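Side-chain contacts in tail spike protein (Acinetobacter phage vB_AbaP_AS12, PDB 6EU4), which probably recognises, and as a tailspike may degrade, the surface polysaccharide of the host bacterium Acinetobacter baumannii: residues V522-S527 with S533-L538; E485-L490 with A497-S502; E428-S433 with A449-Y454; A539-S544 with T548-T553. All coordinates share one frame; numbering follows the deposited sequence.

Contact 1 of 4, residues V522-S527 with S533-L538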
loop_
_atom_site.group_PDB
_atom_site.type_symbol
_atom_site.label_atom_id
_atom_site.label_comp_id
_atom_site.label_asym_id
_atom_site.label_seq_id
_atom_site.Cartn_x
_atom_site.Cartn_y
_atom_site.Cartn_z
ATOM N N VAL A 522 -24.513 36.752 -4.853
ATOM C CA VAL A 522 -23.527 37.665 -4.284
ATOM C C VAL A 522 -22.145 37.070 -4.499
ATOM O O VAL A 522 -21.905 35.902 -4.169
ATOM C CB VAL A 522 -23.766 37.915 -2.782
ATOM C CG1 VAL A 522 -22.693 38.863 -2.222
ATOM C CG2 VAL A 522 -25.176 38.464 -2.526
ATOM N N GLN A 523 -21.245 37.855 -5.070
ATOM C CA GLN A 523 -19.832 37.523 -5.087
ATOM C C GLN A 523 -19.192 38.256 -3.921
ATOM O O GLN A 523 -19.231 39.488 -3.874
ATOM C CB GLN A 523 -19.168 37.941 -6.392
ATOM C CG GLN A 523 -17.629 37.829 -6.375
ATOM C CD GLN A 523 -17.164 36.388 -6.519
ATOM O OE1 GLN A 523 -17.457 35.720 -7.513
ATOM N NE2 GLN A 523 -16.448 35.895 -5.519
ATOM N N GLN A 524 -18.598 37.508 -2.996
ATOM C CA GLN A 524 -17.779 38.103 -1.945
ATOM C C GLN A 524 -16.306 37.966 -2.312
ATOM O O GLN A 524 -15.868 36.924 -2.809
ATOM C CB GLN A 524 -18.041 37.450 -0.584
ATOM C CG GLN A 524 -17.101 37.980 0.505
ATOM C CD GLN A 524 -17.531 37.558 1.884
ATOM O OE1 GLN A 524 -18.585 37.964 2.351
ATOM N NE2 GLN A 524 -16.709 36.743 2.554
ATOM N N TRP A 525 -15.553 39.037 -2.110
ATOM C CA TRP A 525 -14.105 38.990 -2.182
ATOM C C TRP A 525 -13.531 39.266 -0.799
ATOM O O TRP A 525 -14.142 39.952 0.028
ATOM C CB TRP A 525 -13.559 40.024 -3.158
ATOM C CG TRP A 525 -13.827 39.782 -4.619
ATOM C CD1 TRP A 525 -13.075 39.043 -5.457
ATOM C CD2 TRP A 525 -14.895 40.333 -5.416
ATOM N NE1 TRP A 525 -13.600 39.070 -6.728
ATOM C CE2 TRP A 525 -14.720 39.855 -6.727
ATOM C CE3 TRP A 525 -15.984 41.161 -5.143
ATOM C CZ2 TRP A 525 -15.571 40.215 -7.777
ATOM C CZ3 TRP A 525 -16.848 41.489 -6.185
ATOM C CH2 TRP A 525 -16.629 41.023 -7.478
ATOM N N SER A 526 -12.314 38.768 -0.584
ATOM C CA SER A 526 -11.644 38.898 0.702
ATOM C C SER A 526 -10.137 38.822 0.512
ATOM O O SER A 526 -9.638 38.112 -0.364
ATOM C CB SER A 526 -12.082 37.785 1.654
ATOM O OG SER A 526 -11.384 37.895 2.871
ATOM N N SER A 527 -9.408 39.487 1.404
ATOM C CA SER A 527 -7.995 39.168 1.535
ATOM C C SER A 527 -7.816 37.731 2.018
ATOM O O SER A 527 -6.969 36.998 1.500
ATOM C CB SER A 527 -7.313 40.153 2.491
ATOM O OG SER A 527 -8.079 40.351 3.674
ATOM N N SER A 533 -10.249 41.280 7.995
ATOM C CA SER A 533 -10.072 41.075 6.561
ATOM C C SER A 533 -10.514 42.318 5.790
ATOM O O SER A 533 -11.369 43.082 6.245
ATOM C CB SER A 533 -10.858 39.858 6.057
ATOM O OG SER A 533 -12.228 39.914 6.435
ATOM N N TYR A 534 -9.895 42.509 4.630
ATOM C CA TYR A 534 -10.443 43.357 3.579
ATOM C C TYR A 534 -11.526 42.582 2.850
ATOM O O TYR A 534 -11.373 41.383 2.596
ATOM C CB TYR A 534 -9.365 43.755 2.569
ATOM C CG TYR A 534 -8.283 44.603 3.138
ATOM C CD1 TYR A 534 -8.430 45.976 3.206
ATOM C CD2 TYR A 534 -7.093 44.041 3.606
ATOM C CE1 TYR A 534 -7.432 46.773 3.741
ATOM C CE2 TYR A 534 -6.106 44.836 4.139
ATOM C CZ TYR A 534 -6.286 46.198 4.197
ATOM O OH TYR A 534 -5.328 47.020 4.718
ATOM N N ASN A 535 -12.605 43.268 2.485
ATOM C CA ASN A 535 -13.688 42.609 1.765
ATOM C C ASN A 535 -14.314 43.535 0.737
ATOM O O ASN A 535 -14.233 44.764 0.819
ATOM C CB ASN A 535 -14.789 42.113 2.712
ATOM C CG ASN A 535 -14.315 40.999 3.624
ATOM O OD1 ASN A 535 -13.883 41.246 4.750
ATOM N ND2 ASN A 535 -14.382 39.776 3.140
ATOM N N ALA A 536 -14.958 42.903 -0.235
ATOM C CA ALA A 536 -15.835 43.583 -1.181
ATOM C C ALA A 536 -16.948 42.619 -1.550
ATOM O O ALA A 536 -16.770 41.399 -1.491
ATOM C CB ALA A 536 -15.070 44.021 -2.429
ATOM N N GLN A 537 -18.095 43.166 -1.942
ATOM C CA GLN A 537 -19.198 42.339 -2.396
ATOM C C GLN A 537 -19.862 42.986 -3.600
ATOM O O GLN A 537 -20.013 44.210 -3.659
ATOM C CB GLN A 537 -20.239 42.100 -1.294
ATOM C CG GLN A 537 -19.729 41.271 -0.112
ATOM C CD GLN A 537 -20.789 41.087 0.969
ATOM O OE1 GLN A 537 -21.643 41.938 1.164
ATOM N NE2 GLN A 537 -20.753 39.944 1.648
ATOM N N LEU A 538 -20.201 42.144 -4.573
ATOM C CA LEU A 538 -21.053 42.479 -5.706
ATOM C C LEU A 538 -22.354 41.701 -5.541
ATOM O O LEU A 538 -22.333 40.465 -5.499
ATOM C CB LEU A 538 -20.371 42.098 -7.019
ATOM C CG LEU A 538 -21.225 42.080 -8.292
ATOM C CD1 LEU A 538 -21.902 43.410 -8.554
ATOM C CD2 LEU A 538 -20.360 41.654 -9.481
HETATM O O HOH W 1 -13.450 37.361 4.579
#
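The carbonyl oxygen of Trp525 is gripped twice from the facing strand: Asn535 ND2 (3.1 Å) and the backbone N of Ala536 reach it from opposite faces of the carbonyl plane. With CG beside its own backbone N (chi1 -66°), Asn535 leans its amide over to this oxygen. Its OD1, in turn, accepts from Ser533 OG and from Arg491, which fixes which way round the amide lies; water 1 takes a second bond from ND2 at 3.0 Å and one from Ser526 OG. On the same face, Gln537 NE2 donates to a lone pair of Gln524 OE1 at 3.0 Å, the two amides being nearly coplanar. Gln537 NE2 also serves Ile487 O, and its OE1 takes Arg552. The other face carries Trp525, whose CZ3 lies 3.7 Å from Leu538 CB at the ring edge, while Gln523 CG sits over one ring face. The indole NE1 bonds Gln523 of the second subunit. Beyond the strand, Ser527 OG accepts from Tyr534 N at 3.0 Å. This antiparallel hairpin forms the middle of its sheet, with strand 496-501 flanking 520-526 and strand 547-554 flanking 535-542.

Contact 2 of 4, residues E485-L490 with A497-S502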
loop_
_atom_site.group_PDB
_atom_site.type_symbol
_atom_site.label_atom_id
_atom_site.label_comp_id
_atom_site.label_asym_id
_atom_site.label_seq_id
_atom_site.Cartn_x
_atom_site.Cartn_y
_atom_site.Cartn_z
ATOM N N GLU A 485 -29.332 34.079 7.249
ATOM C CA GLU A 485 -28.055 34.542 7.760
ATOM C C GLU A 485 -27.681 35.849 7.085
ATOM O O GLU A 485 -28.176 36.193 6.005
ATOM C CB GLU A 485 -26.945 33.490 7.584
ATOM C CG GLU A 485 -26.882 32.809 6.249
ATOM C CD GLU A 485 -25.964 31.570 6.253
ATOM O OE1 GLU A 485 -24.780 31.678 6.646
ATOM O OE2 GLU A 485 -26.431 30.487 5.846
ATOM N N SER A 486 -26.803 36.582 7.755
ATOM C CA SER A 486 -26.399 37.895 7.291
ATOM C C SER A 486 -25.155 37.797 6.418
ATOM O O SER A 486 -24.148 37.210 6.819
ATOM C CB SER A 486 -26.120 38.827 8.468
ATOM O OG SER A 486 -25.471 39.998 8.010
ATOM N N ILE A 487 -25.217 38.409 5.234
ATOM C CA ILE A 487 -24.034 38.478 4.381
ATOM C C ILE A 487 -23.064 39.551 4.842
ATOM O O ILE A 487 -21.964 39.655 4.297
ATOM C CB ILE A 487 -24.436 38.711 2.911
ATOM C CG1 ILE A 487 -25.234 40.004 2.754
ATOM C CG2 ILE A 487 -25.217 37.530 2.388
ATOM C CD1 ILE A 487 -25.325 40.467 1.275
ATOM N N THR A 488 -23.427 40.333 5.856
ATOM C CA THR A 488 -22.494 41.254 6.480
ATOM C C THR A 488 -21.527 40.547 7.416
ATOM O O THR A 488 -20.416 41.047 7.632
ATOM C CB THR A 488 -23.293 42.323 7.215
ATOM O OG1 THR A 488 -24.085 43.025 6.252
ATOM C CG2 THR A 488 -22.390 43.310 7.959
ATOM N N ASN A 489 -21.897 39.381 7.936
ATOM C CA ASN A 489 -21.113 38.684 8.951
ATOM C C ASN A 489 -20.507 37.387 8.422
ATOM O O ASN A 489 -20.436 36.384 9.140
ATOM C CB ASN A 489 -21.970 38.412 10.187
ATOM C CG ASN A 489 -22.583 39.676 10.759
ATOM O OD1 ASN A 489 -22.013 40.760 10.647
ATOM N ND2 ASN A 489 -23.759 39.540 11.384
ATOM N N LEU A 490 -20.035 37.400 7.170
ATOM C CA LEU A 490 -19.354 36.261 6.558
ATOM C C LEU A 490 -17.873 36.535 6.330
ATOM O O LEU A 490 -17.226 35.834 5.539
ATOM C CB LEU A 490 -20.024 35.885 5.231
ATOM C CG LEU A 490 -21.500 35.505 5.301
ATOM C CD1 LEU A 490 -22.067 35.252 3.897
ATOM C CD2 LEU A 490 -21.694 34.267 6.170
ATOM N N ALA A 497 -15.905 34.045 -2.255
ATOM C CA ALA A 497 -16.940 33.016 -2.332
ATOM C C ALA A 497 -18.177 33.557 -3.041
ATOM O O ALA A 497 -18.549 34.714 -2.866
ATOM C CB ALA A 497 -17.338 32.527 -0.927
ATOM N N VAL A 498 -18.851 32.682 -3.785
ATOM C CA VAL A 498 -20.154 32.988 -4.369
ATOM C C VAL A 498 -21.251 32.446 -3.461
ATOM O O VAL A 498 -21.199 31.284 -3.029
ATOM C CB VAL A 498 -20.289 32.398 -5.783
ATOM C CG1 VAL A 498 -21.653 32.762 -6.364
ATOM C CG2 VAL A 498 -19.135 32.877 -6.691
ATOM N N LEU A 499 -22.249 33.289 -3.195
ATOM C CA LEU A 499 -23.385 33.013 -2.335
ATOM C C LEU A 499 -24.673 33.131 -3.137
ATOM O O LEU A 499 -24.780 33.944 -4.067
ATOM C CB LEU A 499 -23.437 34.002 -1.160
ATOM C CG LEU A 499 -22.080 34.399 -0.550
ATOM C CD1 LEU A 499 -22.260 35.527 0.429
ATOM C CD2 LEU A 499 -21.437 33.191 0.106
ATOM N N VAL A 500 -25.671 32.349 -2.757
ATOM C CA VAL A 500 -27.014 32.506 -3.298
ATOM C C VAL A 500 -27.990 32.594 -2.137
ATOM O O VAL A 500 -27.886 31.841 -1.165
ATOM C CB VAL A 500 -27.411 31.371 -4.275
ATOM C CG1 VAL A 500 -27.344 29.990 -3.611
ATOM C CG2 VAL A 500 -28.799 31.636 -4.839
ATOM N N GLN A 501 -28.920 33.536 -2.226
ATOM C CA GLN A 501 -30.052 33.603 -1.302
ATOM C C GLN A 501 -31.310 33.452 -2.143
ATOM O O GLN A 501 -31.734 34.396 -2.817
ATOM C CB GLN A 501 -30.072 34.903 -0.505
ATOM C CG GLN A 501 -31.275 35.001 0.438
ATOM C CD GLN A 501 -31.421 33.780 1.309
ATOM O OE1 GLN A 501 -32.145 32.847 0.960
ATOM N NE2 GLN A 501 -30.735 33.769 2.448
ATOM N N SER A 502 -31.911 32.264 -2.104
ATOM C CA SER A 502 -33.081 31.999 -2.923
ATOM C C SER A 502 -34.386 32.270 -2.196
ATOM O O SER A 502 -35.445 32.202 -2.821
ATOM C CB SER A 502 -33.069 30.547 -3.419
ATOM O OG SER A 502 -33.213 29.630 -2.341
HETATM O O HOH W 2 -30.031 35.852 4.117
#
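Leu490 and Leu499 reach toward each other tip to tip, and their CD1 methyls meet at 3.5 Å, closer than ordinary van der Waals contact. Ile487 comes to the same methyl from another direction: its side chain runs obliquely to that of Leu499, and the CG2 branch lies 4.1 Å from Leu499 CD1. One methyl of the strand thus receives two residues of the loop, and the whole direct contact is apolar. The geometry of Ile487 explains which branch does the touching. CG1 occupies the position between backbone N and carbonyl carbon (chi1 59°), which leaves CG2 to meet Leu499, while Leu482 and Phe513 also pack on this side chain.

The chains themselves stay well apart, the CA atoms of Ile487 and Leu499 being 8.7 Å from each other, so no backbone bond joins them. Water 2 accepts from Gln501 NE2 (2.8 Å) and lies 2.7 Å from Glu485 O, to which it may donate. Gln501 NE2 also donates to Gly483 O, which helps to hold the amide near the start of the loop. Within the loop, Ser486 OG accepts from Thr488 N at 3.0 Å, forming an ST turn.

The loop 485-490 is part of the connection between the parallel neighbouring strands 474-481 and 496-501 and packs over one face of the latter. Strand 496-501 lies between 474-481 and 520-526, with Val498 and Val500 on its other face packing on Ala479.

Contact 3 of 4, residues E428-S433 with A449-Y454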
loop_
_atom_site.group_PDB
_atom_site.type_symbol
_atom_site.label_atom_id
_atom_site.label_comp_id
_atom_site.label_asym_id
_atom_site.label_seq_id
_atom_site.Cartn_x
_atom_site.Cartn_y
_atom_site.Cartn_z
ATOM N N GLU A 428 -17.293 17.488 14.337
ATOM C CA GLU A 428 -18.019 18.666 14.779
ATOM C C GLU A 428 -17.508 19.984 14.223
ATOM O O GLU A 428 -18.324 20.872 13.943
ATOM C CB GLU A 428 -18.016 18.724 16.302
ATOM C CG GLU A 428 -18.710 17.528 16.905
ATOM C CD GLU A 428 -18.928 17.677 18.387
ATOM O OE1 GLU A 428 -19.741 18.539 18.799
ATOM O OE2 GLU A 428 -18.263 16.942 19.135
ATOM N N GLU A 429 -16.198 20.169 14.084
ATOM C CA GLU A 429 -15.683 21.469 13.659
ATOM C C GLU A 429 -14.206 21.316 13.342
ATOM O O GLU A 429 -13.576 20.300 13.663
ATOM C CB GLU A 429 -15.902 22.552 14.724
ATOM C CG GLU A 429 -15.150 22.296 16.024
ATOM C CD GLU A 429 -15.453 23.323 17.117
ATOM O OE1 GLU A 429 -16.368 24.156 16.934
ATOM O OE2 GLU A 429 -14.776 23.289 18.171
ATOM N N ILE A 430 -13.659 22.348 12.712
ATOM C CA ILE A 430 -12.235 22.405 12.403
ATOM C C ILE A 430 -11.808 23.862 12.496
ATOM O O ILE A 430 -12.531 24.760 12.049
ATOM C CB ILE A 430 -11.929 21.794 11.018
ATOM C CG1 ILE A 430 -10.469 22.026 10.620
ATOM C CG2 ILE A 430 -12.859 22.319 9.937
ATOM C CD1 ILE A 430 -10.018 21.070 9.523
ATOM N N GLY A 431 -10.654 24.110 13.105
ATOM C CA GLY A 431 -10.167 25.483 13.149
ATOM C C GLY A 431 -8.873 25.637 13.919
ATOM O O GLY A 431 -8.391 24.714 14.591
ATOM N N ILE A 432 -8.323 26.843 13.801
ATOM C CA ILE A 432 -7.129 27.230 14.537
ATOM C C ILE A 432 -7.444 27.277 16.018
ATOM O O ILE A 432 -8.491 27.794 16.428
ATOM C CB ILE A 432 -6.637 28.596 14.041
ATOM C CG1 ILE A 432 -6.185 28.480 12.587
ATOM C CG2 ILE A 432 -5.502 29.111 14.920
ATOM C CD1 ILE A 432 -5.969 29.805 11.911
ATOM N N SER A 433 -6.527 26.772 16.839
ATOM C CA SER A 433 -6.740 26.751 18.276
ATOM C C SER A 433 -5.441 27.001 19.023
ATOM O O SER A 433 -4.396 26.461 18.654
ATOM C CB SER A 433 -7.295 25.395 18.721
ATOM O OG SER A 433 -7.471 25.356 20.130
ATOM N N ALA A 449 0.980 25.068 11.559
ATOM C CA ALA A 449 0.625 23.712 11.170
ATOM C C ALA A 449 -0.188 23.815 9.894
ATOM O O ALA A 449 -0.628 24.897 9.495
ATOM C CB ALA A 449 -0.177 23.002 12.265
ATOM N N SER A 450 -0.376 22.668 9.251
ATOM C CA SER A 450 -1.141 22.576 8.021
ATOM C C SER A 450 -2.161 21.451 8.120
ATOM O O SER A 450 -1.909 20.415 8.739
ATOM C CB SER A 450 -0.230 22.324 6.817
ATOM O OG SER A 450 0.652 23.447 6.606
ATOM N N VAL A 451 -3.304 21.666 7.467
ATOM C CA VAL A 451 -4.363 20.665 7.400
ATOM C C VAL A 451 -4.936 20.626 5.992
ATOM O O VAL A 451 -4.998 21.638 5.287
ATOM C CB VAL A 451 -5.496 20.930 8.414
ATOM C CG1 VAL A 451 -4.979 20.829 9.855
ATOM C CG2 VAL A 451 -6.130 22.290 8.180
ATOM N N ASP A 452 -5.372 19.426 5.595
ATOM C CA ASP A 452 -6.116 19.214 4.347
ATOM C C ASP A 452 -7.103 18.117 4.706
ATOM O O ASP A 452 -6.780 16.933 4.623
ATOM C CB ASP A 452 -5.219 18.836 3.180
ATOM C CG ASP A 452 -5.985 18.643 1.886
ATOM O OD1 ASP A 452 -7.229 18.650 1.919
ATOM O OD2 ASP A 452 -5.329 18.464 0.834
ATOM N N ALA A 453 -8.287 18.520 5.170
ATOM C CA ALA A 453 -9.173 17.587 5.843
ATOM C C ALA A 453 -10.620 17.849 5.467
ATOM O O ALA A 453 -11.115 18.979 5.584
ATOM C CB ALA A 453 -9.034 17.671 7.364
ATOM N N TYR A 454 -11.295 16.787 5.044
ATOM C CA TYR A 454 -12.739 16.840 4.897
ATOM C C TYR A 454 -13.418 16.792 6.252
ATOM O O TYR A 454 -13.127 15.925 7.091
ATOM C CB TYR A 454 -13.235 15.699 4.016
ATOM C CG TYR A 454 -13.144 16.047 2.563
ATOM C CD1 TYR A 454 -11.948 15.902 1.861
ATOM C CD2 TYR A 454 -14.252 16.531 1.884
ATOM C CE1 TYR A 454 -11.865 16.240 0.529
ATOM C CE2 TYR A 454 -14.180 16.858 0.545
ATOM C CZ TYR A 454 -12.999 16.715 -0.127
ATOM O OH TYR A 454 -12.952 17.065 -1.456
#
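Ile430 points across to Val451 and Ala453 near the C-terminal end of the parallel beta-helix that forms the body of this tailspike. The two segments are not paired as neighbouring strands: the nearest CA atoms, those of Ile430 and Ala453, are 8.7 Å apart, and no hydrogen bond spans the gap. What joins them is a small apolar contact in which a single isoleucine bridges the distance.

The apolar part depends on an extended side chain. With CG1 of Ile430 anti to the backbone N (chi1 172°) and chi2 also in the extended range (161°), CD1 is carried far from its own strand to meet Val451 and Ala453. These residues, two positions apart, both direct their CB atoms toward it, whereas Asp452 between them points away. Val443 and Tyr460 touch Ile430 as well, Tyr445 packs on Val451 and Val417 on Ala453, so the isoleucine belongs to a larger hydrophobic cluster of this region.

Polar interactions hold the two strands separately in their places, Gly431 forming backbone bonds with Val443 and Tyr445 of the parallel strand 443-445. On the other strand, Asp452 turns its carboxylate to strand 458-462, where OD1 forms a salt bridge with Arg459 and OD2 accepts from Gln461.

At the centre, the terminal methyl CD1 of Ile430 lies 4.1 Å from Ala453 CB and 4.3 Å from Val451 CG2.

Contact 4 of 4, residues A539-S544 with T548-T553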
loop_
_atom_site.group_PDB
_atom_site.type_symbol
_atom_site.label_atom_id
_atom_site.label_comp_id
_atom_site.label_asym_id
_atom_site.label_seq_id
_atom_site.Cartn_x
_atom_site.Cartn_y
_atom_site.Cartn_z
ATOM N N ALA A 539 -23.468 42.416 -5.420
ATOM C CA ALA A 539 -24.775 41.798 -5.209
ATOM C C ALA A 539 -25.673 42.023 -6.415
ATOM O O ALA A 539 -25.806 43.156 -6.900
ATOM C CB ALA A 539 -25.452 42.347 -3.953
ATOM N N PHE A 540 -26.280 40.923 -6.894
ATOM C CA PHE A 540 -27.295 40.937 -7.938
ATOM C C PHE A 540 -28.653 40.723 -7.277
ATOM O O PHE A 540 -28.957 39.615 -6.824
ATOM C CB PHE A 540 -27.041 39.838 -8.967
ATOM C CG PHE A 540 -25.762 39.999 -9.736
ATOM C CD1 PHE A 540 -25.740 40.751 -10.899
ATOM C CD2 PHE A 540 -24.593 39.382 -9.321
ATOM C CE1 PHE A 540 -24.574 40.905 -11.626
ATOM C CE2 PHE A 540 -23.416 39.534 -10.060
ATOM C CZ PHE A 540 -23.413 40.288 -11.210
ATOM N N ALA A 541 -29.450 41.785 -7.198
ATOM C CA ALA A 541 -30.830 41.698 -6.721
ATOM C C ALA A 541 -31.706 41.319 -7.905
ATOM O O ALA A 541 -32.045 42.167 -8.731
ATOM C CB ALA A 541 -31.266 43.020 -6.102
ATOM N N ILE A 542 -32.111 40.048 -7.973
ATOM C CA ILE A 542 -32.642 39.448 -9.196
ATOM C C ILE A 542 -34.169 39.458 -9.146
ATOM O O ILE A 542 -34.781 38.751 -8.340
ATOM C CB ILE A 542 -32.105 38.024 -9.391
ATOM C CG1 ILE A 542 -30.572 38.032 -9.458
ATOM C CG2 ILE A 542 -32.714 37.386 -10.648
ATOM C CD1 ILE A 542 -29.957 36.666 -9.476
ATOM N N SER A 543 -34.790 40.234 -10.037
ATOM C CA SER A 543 -36.220 40.169 -10.292
ATOM C C SER A 543 -36.453 39.346 -11.563
ATOM O O SER A 543 -35.515 38.882 -12.213
ATOM C CB SER A 543 -36.823 41.577 -10.400
ATOM O OG SER A 543 -36.716 42.276 -9.162
ATOM N N SER A 544 -37.724 39.168 -11.929
ATOM C CA SER A 544 -38.045 38.192 -12.969
ATOM C C SER A 544 -37.506 38.612 -14.332
ATOM O O SER A 544 -37.180 37.749 -15.153
ATOM C CB SER A 544 -39.557 37.973 -13.050
ATOM O OG SER A 544 -40.210 39.160 -13.431
ATOM N N THR A 548 -31.095 45.018 -10.004
ATOM C CA THR A 548 -30.244 46.111 -9.575
ATOM C C THR A 548 -28.910 45.521 -9.143
ATOM O O THR A 548 -28.838 44.391 -8.649
ATOM C CB THR A 548 -30.881 46.938 -8.439
ATOM O OG1 THR A 548 -31.289 46.093 -7.357
ATOM C CG2 THR A 548 -32.087 47.714 -8.956
ATOM N N PHE A 549 -27.854 46.291 -9.378
ATOM C CA PHE A 549 -26.477 45.843 -9.218
ATOM C C PHE A 549 -25.800 46.719 -8.169
ATOM O O PHE A 549 -25.869 47.947 -8.251
ATOM C CB PHE A 549 -25.730 45.932 -10.544
ATOM C CG PHE A 549 -26.492 45.379 -11.725
ATOM C CD1 PHE A 549 -26.642 44.013 -11.892
ATOM C CD2 PHE A 549 -27.011 46.224 -12.702
ATOM C CE1 PHE A 549 -27.333 43.502 -12.976
ATOM C CE2 PHE A 549 -27.695 45.706 -13.793
ATOM C CZ PHE A 549 -27.853 44.342 -13.924
ATOM N N TRP A 550 -25.104 46.090 -7.218
ATOM C CA TRP A 550 -24.642 46.772 -6.021
ATOM C C TRP A 550 -23.220 46.349 -5.664
ATOM O O TRP A 550 -22.893 45.157 -5.723
ATOM C CB TRP A 550 -25.540 46.445 -4.830
ATOM C CG TRP A 550 -27.005 46.751 -5.014
ATOM C CD1 TRP A 550 -27.939 45.979 -5.660
ATOM C CD2 TRP A 550 -27.708 47.889 -4.509
ATOM N NE1 TRP A 550 -29.168 46.577 -5.588
ATOM C CE2 TRP A 550 -29.058 47.745 -4.878
ATOM C CE3 TRP A 550 -27.326 49.018 -3.772
ATOM C CZ2 TRP A 550 -30.031 48.690 -4.548
ATOM C CZ3 TRP A 550 -28.301 49.950 -3.430
ATOM C CH2 TRP A 550 -29.635 49.783 -3.832
ATOM N N LEU A 551 -22.414 47.327 -5.228
ATOM C CA LEU A 551 -21.067 47.105 -4.723
ATOM C C LEU A 551 -20.916 47.694 -3.327
ATOM O O LEU A 551 -21.444 48.768 -3.038
ATOM C CB LEU A 551 -20.022 47.743 -5.635
ATOM C CG LEU A 551 -19.919 47.180 -7.057
ATOM C CD1 LEU A 551 -18.902 47.973 -7.866
ATOM C CD2 LEU A 551 -19.516 45.719 -7.056
ATOM N N ARG A 552 -20.152 47.015 -2.477
ATOM C CA ARG A 552 -19.691 47.639 -1.240
ATOM C C ARG A 552 -18.347 47.040 -0.844
ATOM O O ARG A 552 -17.949 45.989 -1.332
ATOM C CB ARG A 552 -20.702 47.484 -0.103
ATOM C CG ARG A 552 -20.893 46.040 0.424
ATOM C CD ARG A 552 -21.708 46.041 1.720
ATOM N NE ARG A 552 -21.977 44.680 2.162
ATOM C CZ ARG A 552 -22.704 44.360 3.228
ATOM N NH1 ARG A 552 -23.242 45.296 4.008
ATOM N NH2 ARG A 552 -22.896 43.085 3.517
ATOM N N THR A 553 -17.634 47.753 0.028
ATOM C CA THR A 553 -16.333 47.321 0.514
ATOM C C THR A 553 -16.300 47.389 2.027
ATOM O O THR A 553 -17.031 48.160 2.653
ATOM C CB THR A 553 -15.198 48.192 -0.035
ATOM O OG1 THR A 553 -15.462 49.555 0.271
ATOM C CG2 THR A 553 -15.059 48.020 -1.540
#
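In the beta hairpin of strands 535-542 and 547-554, segments 539-542 and 548-553 run antiparallel at 155°, with Ala539 opposite Trp550 and Ala541 opposite Thr548 as hydrogen-bonded pairs and Phe540 opposite Phe549 as the non-hydrogen-bonded pair between them. Two bonds serve each of the outer pairs; the shortest, from Ala539 N to Trp550 O, measures 2.8 Å, and Thr548 N to Ala541 O is the longest at 3.3 Å.

The two phenylalanines share one face of the sheet. The ring planes of Phe540 and Phe549 stand at 84° with centroids 5.9 Å apart, yet neither ring lies over the other, and they meet rim to rim. CD1 of Phe540 approaches the edge of the Phe549 ring, coming within 3.5 Å of its CD1. Phe540 further meets the ring of Trp525 of the third subunit, and Phe549 that of His568.

The opposite face joins the alanines to Thr548 and Trp550. Thr548 turns OG1 between its backbone N and carbonyl carbon (chi1 53°), a placement that lets it accept from Trp550 NE1 at 2.8 Å. Ala541 CB packs against this same hydroxyl, 3.3 Å from Thr548 OG1. Ala539 O lies in the plane of the indole, 3.7 Å from CD1 of Trp550, and the CB atoms of Ala539 and Trp550 touch.

Chemically the two faces differ: one is wholly aromatic where the strands meet and continues into the subunit interface, while on the other a hydrogen bond within strand 548-553 satisfies the indole N-H and restrains the rotation of its ring.

Overall arrangement
Contacts 1 and 4 lie within one sheet that follows the beta-helix, and contact 2 packs a loop against another strand of it, whereas contact 3 lies in the helix itself, its centre about 23 Å from that of contact 1 and about 34 Å from that of contact 4. Contacts 1 and 4 share strand 535-542 and have centres about 14 Å apart. Contact 2 adjoins contact 1 through the strand pair 496-501 and 520-526, with centres about 11 Å apart. Arg552 of contact 4 ties the three together, its NH2 bonding Thr488 OG1 of contact 2 (3.0 Å) and Gln537 OE1 of contact 1. All three also touch neighbouring subunits, so this sheet takes part in trimer assembly.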